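Local coordinates for protein lipase (Streptomyces rimosus, PDB 5MAL) that hydrolyses triacylglycerols, aryl esters and long-chain acyl-CoA as a secreted serine esterase of the GDSL family, preferring medium-length acyl chains, at residues 84-89 against 104-108; 136-142 against 183-189; 142-146 against 196-200. All coordinates share one frame; numbering follows the deposited sequence.

Interaction 1 (84-89 against 104-108)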
# COMPACT_ATOMS: atom_id res chain seq x y z
N ALA A 84 -10.11 3.83 3.98
CA ALA A 84 -10.28 5.27 3.98
C ALA A 84 -10.89 5.74 2.66
O ALA A 84 -11.18 6.92 2.48
CB ALA A 84 -8.95 5.96 4.24
N GLY A 85 -11.10 4.79 1.74
CA GLY A 85 -11.71 5.07 0.46
C GLY A 85 -10.81 5.83 -0.50
O GLY A 85 -11.27 6.77 -1.15
N PHE A 86 -9.55 5.44 -0.60
CA PHE A 86 -8.60 6.15 -1.45
C PHE A 86 -8.92 6.04 -2.93
O PHE A 86 -8.89 7.04 -3.65
CB PHE A 86 -7.17 5.65 -1.21
CG PHE A 86 -6.42 6.43 -0.17
CD1 PHE A 86 -7.11 7.25 0.72
CD2 PHE A 86 -5.05 6.34 -0.07
CE1 PHE A 86 -6.42 7.97 1.68
CE2 PHE A 86 -4.36 7.06 0.89
CZ PHE A 86 -5.05 7.88 1.76
N ALA A 87 -9.20 4.83 -3.40
CA ALA A 87 -9.54 4.60 -4.80
C ALA A 87 -10.74 5.47 -5.19
O ALA A 87 -10.66 6.24 -6.15
CB ALA A 87 -9.84 3.13 -5.05
N ASP A 88 -11.82 5.34 -4.42
CA ASP A 88 -13.02 6.15 -4.60
C ASP A 88 -12.71 7.65 -4.60
O ASP A 88 -13.23 8.41 -5.42
CB ASP A 88 -14.04 5.84 -3.51
CG ASP A 88 -15.38 6.54 -3.72
OD1 ASP A 88 -15.49 7.75 -3.43
OD2 ASP A 88 -16.33 5.86 -4.18
N THR A 89 -11.87 8.06 -3.65
CA THR A 89 -11.46 9.46 -3.55
C THR A 89 -10.74 9.95 -4.81
O THR A 89 -11.06 11.01 -5.35
CB THR A 89 -10.55 9.67 -2.36
OG1 THR A 89 -11.29 9.43 -1.15
CG2 THR A 89 -10.05 11.09 -2.36
N ARG A 104 -13.91 15.27 -0.53
CA ARG A 104 -13.74 13.83 -0.49
C ARG A 104 -12.48 13.45 0.28
O ARG A 104 -12.50 12.52 1.07
CB ARG A 104 -13.70 13.27 -1.92
CG ARG A 104 -13.72 11.76 -1.99
CD ARG A 104 -15.00 11.20 -1.41
NE ARG A 104 -14.95 9.75 -1.24
CZ ARG A 104 -14.45 9.15 -0.16
NH1 ARG A 104 -13.96 9.87 0.85
NH2 ARG A 104 -14.44 7.82 -0.08
N ILE A 105 -11.39 14.18 0.03
CA ILE A 105 -10.15 14.01 0.77
C ILE A 105 -10.32 14.26 2.26
O ILE A 105 -9.81 13.51 3.10
CB ILE A 105 -9.05 14.96 0.26
CG1 ILE A 105 -8.77 14.73 -1.21
CG2 ILE A 105 -7.78 14.78 1.10
CD1 ILE A 105 -7.98 13.52 -1.44
N ALA A 106 -11.02 15.34 2.58
CA ALA A 106 -11.27 15.67 3.98
C ALA A 106 -11.99 14.52 4.68
O ALA A 106 -11.67 14.17 5.82
CB ALA A 106 -12.07 16.96 4.09
N LYS A 107 -12.95 13.93 3.98
CA LYS A 107 -13.72 12.82 4.53
C LYS A 107 -12.78 11.63 4.70
O LYS A 107 -12.79 10.98 5.73
CB LYS A 107 -14.91 12.48 3.62
CG LYS A 107 -15.61 11.16 3.92
CD LYS A 107 -16.68 10.86 2.88
CE LYS A 107 -17.21 9.44 3.04
NZ LYS A 107 -18.23 9.10 2.00
N ALA A 108 -11.93 11.40 3.71
CA ALA A 108 -10.96 10.31 3.79
C ALA A 108 -10.00 10.54 4.94
O ALA A 108 -9.65 9.61 5.66
CB ALA A 108 -10.20 10.17 2.47
O HOH W 1 -13.59 8.07 2.95

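Interaction 2 (136-142 against 183-189)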
# COMPACT_ATOMS: atom_id res chain seq x y z
N VAL A 136 7.50 -8.60 11.39
CA VAL A 136 6.38 -8.01 10.68
C VAL A 136 6.77 -6.65 10.14
O VAL A 136 7.28 -5.80 10.87
CB VAL A 136 5.16 -7.89 11.59
CG1 VAL A 136 3.98 -7.33 10.84
CG2 VAL A 136 4.79 -9.26 12.13
N VAL A 137 6.57 -6.46 8.84
CA VAL A 137 6.89 -5.19 8.22
C VAL A 137 5.63 -4.57 7.67
O VAL A 137 5.02 -5.09 6.72
CB VAL A 137 7.91 -5.34 7.08
CG1 VAL A 137 8.38 -3.96 6.63
CG2 VAL A 137 9.07 -6.21 7.50
N VAL A 138 5.23 -3.45 8.25
CA VAL A 138 4.13 -2.68 7.70
C VAL A 138 4.71 -1.63 6.78
O VAL A 138 5.60 -0.88 7.17
CB VAL A 138 3.29 -2.00 8.78
CG1 VAL A 138 2.14 -1.25 8.13
CG2 VAL A 138 2.78 -3.03 9.77
N LEU A 139 4.26 -1.60 5.54
CA LEU A 139 4.78 -0.62 4.61
C LEU A 139 3.73 0.45 4.42
O LEU A 139 2.53 0.17 4.41
CB LEU A 139 5.15 -1.27 3.29
CG LEU A 139 6.39 -2.17 3.36
CD1 LEU A 139 6.05 -3.61 3.72
CD2 LEU A 139 7.11 -2.12 2.03
N GLY A 140 4.17 1.69 4.31
CA GLY A 140 3.24 2.79 4.12
C GLY A 140 2.86 2.99 2.66
O GLY A 140 3.10 2.13 1.80
N TYR A 141 2.24 4.13 2.38
CA TYR A 141 1.89 4.52 1.02
C TYR A 141 2.76 5.70 0.65
O TYR A 141 3.21 6.45 1.52
CB TYR A 141 0.41 4.89 0.91
CG TYR A 141 -0.53 3.77 1.28
CD1 TYR A 141 -0.97 2.88 0.32
CD2 TYR A 141 -0.96 3.61 2.59
CE1 TYR A 141 -1.83 1.84 0.65
CE2 TYR A 141 -1.83 2.58 2.93
CZ TYR A 141 -2.27 1.71 1.97
OH TYR A 141 -3.12 0.68 2.29
N PRO A 142 3.01 5.90 -0.65
CA PRO A 142 3.82 7.05 -1.00
C PRO A 142 2.94 8.29 -1.08
O PRO A 142 1.77 8.15 -1.41
CB PRO A 142 4.38 6.68 -2.38
CG PRO A 142 3.27 5.84 -2.99
CD PRO A 142 2.66 5.07 -1.82
N PHE A 183 5.80 -3.88 15.42
CA PHE A 183 6.09 -4.14 14.01
C PHE A 183 6.99 -3.07 13.46
O PHE A 183 6.97 -1.93 13.93
CB PHE A 183 4.82 -4.17 13.16
CG PHE A 183 3.78 -5.16 13.62
CD1 PHE A 183 4.11 -6.25 14.42
CD2 PHE A 183 2.47 -5.02 13.20
CE1 PHE A 183 3.14 -7.16 14.81
CE2 PHE A 183 1.49 -5.91 13.59
CZ PHE A 183 1.83 -7.00 14.40
N ALA A 184 7.79 -3.43 12.46
CA ALA A 184 8.56 -2.44 11.72
C ALA A 184 7.62 -1.69 10.81
O ALA A 184 6.64 -2.25 10.32
CB ALA A 184 9.66 -3.09 10.92
N PHE A 185 7.91 -0.41 10.61
CA PHE A 185 7.23 0.39 9.59
C PHE A 185 8.22 0.77 8.50
O PHE A 185 9.33 1.24 8.79
CB PHE A 185 6.61 1.65 10.18
CG PHE A 185 5.89 2.49 9.17
CD1 PHE A 185 4.64 2.12 8.72
CD2 PHE A 185 6.49 3.63 8.65
CE1 PHE A 185 3.98 2.89 7.76
CE2 PHE A 185 5.83 4.40 7.70
CZ PHE A 185 4.56 4.02 7.27
N GLY A 186 7.82 0.55 7.26
CA GLY A 186 8.65 0.90 6.13
C GLY A 186 8.06 2.11 5.44
O GLY A 186 6.98 2.05 4.83
N ASP A 187 8.74 3.24 5.58
CA ASP A 187 8.30 4.48 4.97
C ASP A 187 8.74 4.51 3.52
O ASP A 187 9.93 4.64 3.23
CB ASP A 187 8.88 5.67 5.73
CG ASP A 187 8.49 7.01 5.13
OD1 ASP A 187 7.69 7.04 4.17
OD2 ASP A 187 9.00 8.04 5.62
N VAL A 188 7.80 4.40 2.59
CA VAL A 188 8.23 4.30 1.20
C VAL A 188 8.49 5.66 0.56
O VAL A 188 8.93 5.74 -0.58
CB VAL A 188 7.21 3.51 0.34
CG1 VAL A 188 7.14 2.06 0.83
CG2 VAL A 188 5.83 4.18 0.36
N ASN A 189 8.27 6.74 1.31
CA ASN A 189 8.68 8.05 0.81
C ASN A 189 10.19 8.16 0.77
O ASN A 189 10.74 9.03 0.10
CB ASN A 189 8.11 9.15 1.68
CG ASN A 189 6.64 9.33 1.47
OD1 ASN A 189 6.17 9.33 0.33
ND2 ASN A 189 5.90 9.47 2.56
O HOH W 2 5.17 5.37 3.39

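Interaction 3 (142-146 against 196-200)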
# COMPACT_ATOMS: atom_id res chain seq x y z
N PRO A 142 3.01 5.90 -0.65
CA PRO A 142 3.82 7.05 -1.00
C PRO A 142 2.94 8.29 -1.08
O PRO A 142 1.77 8.15 -1.41
CB PRO A 142 4.38 6.68 -2.38
CG PRO A 142 3.27 5.84 -2.99
CD PRO A 142 2.66 5.07 -1.82
N ARG A 143 3.48 9.45 -0.73
CA ARG A 143 2.85 10.69 -1.16
C ARG A 143 2.76 10.62 -2.67
O ARG A 143 3.74 10.24 -3.33
CB ARG A 143 3.66 11.92 -0.71
CG ARG A 143 3.38 12.36 0.71
CD ARG A 143 4.16 13.63 1.02
NE ARG A 143 5.58 13.40 0.83
CZ ARG A 143 6.43 13.13 1.81
NH1 ARG A 143 5.99 13.08 3.06
NH2 ARG A 143 7.71 12.92 1.53
N PHE A 144 1.61 10.95 -3.23
CA PHE A 144 1.39 10.76 -4.65
C PHE A 144 2.07 11.82 -5.53
O PHE A 144 2.37 11.56 -6.69
CB PHE A 144 -0.10 10.76 -4.98
CG PHE A 144 -0.82 9.49 -4.60
CD1 PHE A 144 -0.14 8.33 -4.28
CD2 PHE A 144 -2.21 9.46 -4.60
CE1 PHE A 144 -0.81 7.18 -3.93
CE2 PHE A 144 -2.90 8.30 -4.25
CZ PHE A 144 -2.19 7.16 -3.91
N TYR A 145 2.28 13.02 -4.98
CA TYR A 145 2.68 14.17 -5.79
C TYR A 145 3.92 14.88 -5.30
O TYR A 145 4.14 15.01 -4.09
CB TYR A 145 1.53 15.18 -5.86
CG TYR A 145 0.37 14.67 -6.65
CD1 TYR A 145 0.43 14.65 -8.04
CD2 TYR A 145 -0.77 14.18 -6.03
CE1 TYR A 145 -0.60 14.17 -8.79
CE2 TYR A 145 -1.83 13.70 -6.78
CZ TYR A 145 -1.74 13.69 -8.16
OH TYR A 145 -2.76 13.22 -8.96
N LYS A 146 4.72 15.35 -6.25
CA LYS A 146 5.74 16.34 -5.96
C LYS A 146 5.08 17.70 -6.12
O LYS A 146 4.48 17.97 -7.16
CB LYS A 146 6.93 16.23 -6.91
CG LYS A 146 7.87 17.43 -6.80
CD LYS A 146 8.83 17.49 -7.99
CE LYS A 146 10.10 18.28 -7.66
NZ LYS A 146 9.89 19.24 -6.53
N GLU A 196 7.54 10.90 -7.35
CA GLU A 196 6.11 11.12 -7.23
C GLU A 196 5.54 11.50 -8.60
O GLU A 196 6.29 11.72 -9.54
CB GLU A 196 5.83 12.23 -6.22
CG GLU A 196 6.58 12.07 -4.90
CD GLU A 196 7.92 12.80 -4.87
OE1 GLU A 196 8.54 13.03 -5.93
OE2 GLU A 196 8.35 13.17 -3.75
N LEU A 197 4.23 11.55 -8.71
CA LEU A 197 3.64 12.19 -9.87
C LEU A 197 4.13 13.64 -9.84
O LEU A 197 4.31 14.22 -8.76
CB LEU A 197 2.12 12.10 -9.84
CG LEU A 197 1.61 10.66 -9.95
CD1 LEU A 197 0.11 10.60 -9.81
CD2 LEU A 197 2.03 10.05 -11.28
N CYS A 198 4.38 14.18 -11.03
CA CYS A 198 4.90 15.54 -11.25
C CYS A 198 6.37 15.68 -10.87
O CYS A 198 6.91 16.79 -10.87
CB CYS A 198 4.09 16.58 -10.48
SG CYS A 198 2.33 16.48 -10.74
N SER A 199 7.03 14.57 -10.56
CA SER A 199 8.45 14.64 -10.22
C SER A 199 9.32 14.68 -11.46
O SER A 199 10.49 15.05 -11.39
CB SER A 199 8.85 13.44 -9.38
OG SER A 199 8.76 12.29 -10.20
N GLY A 200 8.75 14.26 -12.58
CA GLY A 200 9.51 14.12 -13.82
C GLY A 200 10.06 12.71 -13.94
O GLY A 200 10.58 12.30 -14.98
O HOH W 3 5.98 14.75 -2.20
O HOH W 4 7.56 12.12 -1.53

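Interaction 1 (84-89 against 104-108)
The side chains of D88 and R104 meet across two neighbouring helices, and the way their polar atoms are shared illustrates how one arginine can serve two acceptors at once. The carboxylate of D88 crosses the arginine at about a right angle, and its OD1 takes the hydrogen of R104 NE at 3.0 Å in a nearly straight salt bridge. OD1 lies almost in the guanidinium plane but is used on its anti side and somewhat out of the carboxylate plane, the two planar groups being turned 50° apart. At the other end of the guanidinium, a water accepts from R104 NH1 at 2.8 Å and donates to A84 O at 2.7 Å, so the carbonyl just before the helix start is linked to the arginine indirectly.

R104 leaves its backbone with CG opposite the amide nitrogen (chi1 -172°) and then bends at chi2, which lays the guanidinium over T89. T89 OG1 sits 3.3 Å from R104 CZ, over the face of the group, and gives its own hydrogen to G85 O at 2.7 Å. The same G85 O also receives T89 N, and the two donors arrive from opposite faces of the carbonyl plane. G85 is the N-cap of helix 86-96; a side chain there would run into R104 NH2.

Beside these polar groups T89 CG2 presses tightly on I105 CD1 at 3.3 Å, while A108 CB lies near A84 O and the edge of the F86 ring. A leucine at R104 would probably leave D88 without its ionic mate and the bridging water without its donor. Since G85 O already holds T89 N and OG1, it is D88 and the water, not the threonine, that fasten R104 of helix 98-130 to helix 86-96.

Interaction 2 (136-142 against 183-189)
With CG1 of V136 opposite the backbone nitrogen (chi1 -178°) and CG of F183 turned back beside its own nitrogen (chi1 -56°), the valine is brought over the phenylalanine ring. V136 CG1 stands 3.6 Å from the ring centroid, 15° off the normal, a CH-pi contact over the face. F185 instead extends opposite its nitrogen, which carries its ring along the strand to G140, where CZ lies 3.6 Å from G140 CA; any side chain at that glycine would collide with the ring.

Between these groups the backbones pair as parallel strands, V137 with A184, V138 with F185 and L139 with G186. V138 is gripped on both its amide atoms: its N donates to A184 O, and its O receives G186 N at 2.6 Å. A184 N to V136 O and G140 N to G186 O extend the ladder at either end.

Past the strands, V188 CG2 packs on the Y141-P142 peptide, 3.4 Å from Y141 C. A water donates to Y141 O and accepts from V188 N at 2.9 Å, continuing the link where direct pairing has ended, and D187 OD1 caps N189 N. The hydroxyl of Y141 is bonded to D9, beside the nucleophile S10. Chemically, the N and O of A184 and of G186 are all satisfied by 136-140, while V136 over the F183 ring and F185 against G140 add apolar contact.

Interaction 3 (142-146 against 196-200)
Neither 142-146 nor 196-200 is regular strand or helix, yet their backbones meet in a single bridge between Y145 and L197, whose CA atoms lie 4.6 Å apart. L197 uses both N and O: its N donates to F144 O at 2.7 Å, and its O receives K146 N at 2.8 Å in an almost straight bond. L197 itself lies in a type II beta turn from E196 to S199. E196 O closes it by accepting both S199 N and S199 OG, the hydroxyl approaching at 2.6 Å in the carbonyl plane, on a lone pair.

The Y145 ring comes obliquely against L197, its CD1 3.5 Å from L197 CB, while L197 CD1 reaches farther along the ring toward CZ. C198 SG sits at the ring's edge, 5.0 Å from the centroid and 79° off the normal, a sulfur-aromatic contact. With CG opposite the carbonyl carbon (chi1 -69°), the tyrosine holds its ring beside this turn, and its hydroxyl is bonded to Y215. On the other side of the bridge, E196 CB packs against the Y145-K146 peptide at 3.3 Å from K146 N, and the aliphatic chain of K146 lies along the turn at C198 and S199.

The charged ends of E196 and R143 stay apart: a water accepts from R143 NH2 and donates to E196 OE2, and a second links OE2 to Y145 O. The arginine's direct ionic partner is D168, while OE1 of the glutamate is held by G194 N. What results is a pair of loops beyond the sheet, joined by one isolated beta bridge and fastened further by the C151-C198 disulfide, in the part of this SGNH hydrolase where the F144 side chain lies about 7 Å from that of the probable catalytic H216.

How the interactions relate
Read from the N terminus, the contacts show how local and long-range closure combine in an alpha/beta fold. Interaction 1 comes first and closes a short, almost wholly helical loop, pairing the start of helix 86-96 with helix 98-130. That helix leads to strand 135-139, where interaction 2 opens; its partner strand 184-186 follows only after helix 159-180, giving a parallel beta-alpha-beta connection at the sheet edge. Interaction 3 begins at the shared P142 and closes later, at 196-200, so interactions 2 and 3 cross. They also touch, through N189 OD1 and R143 N. Interaction 1 touches neither and ties helices together; interaction 2 pairs the last two strands, and interaction 3 joins the loops beyond them.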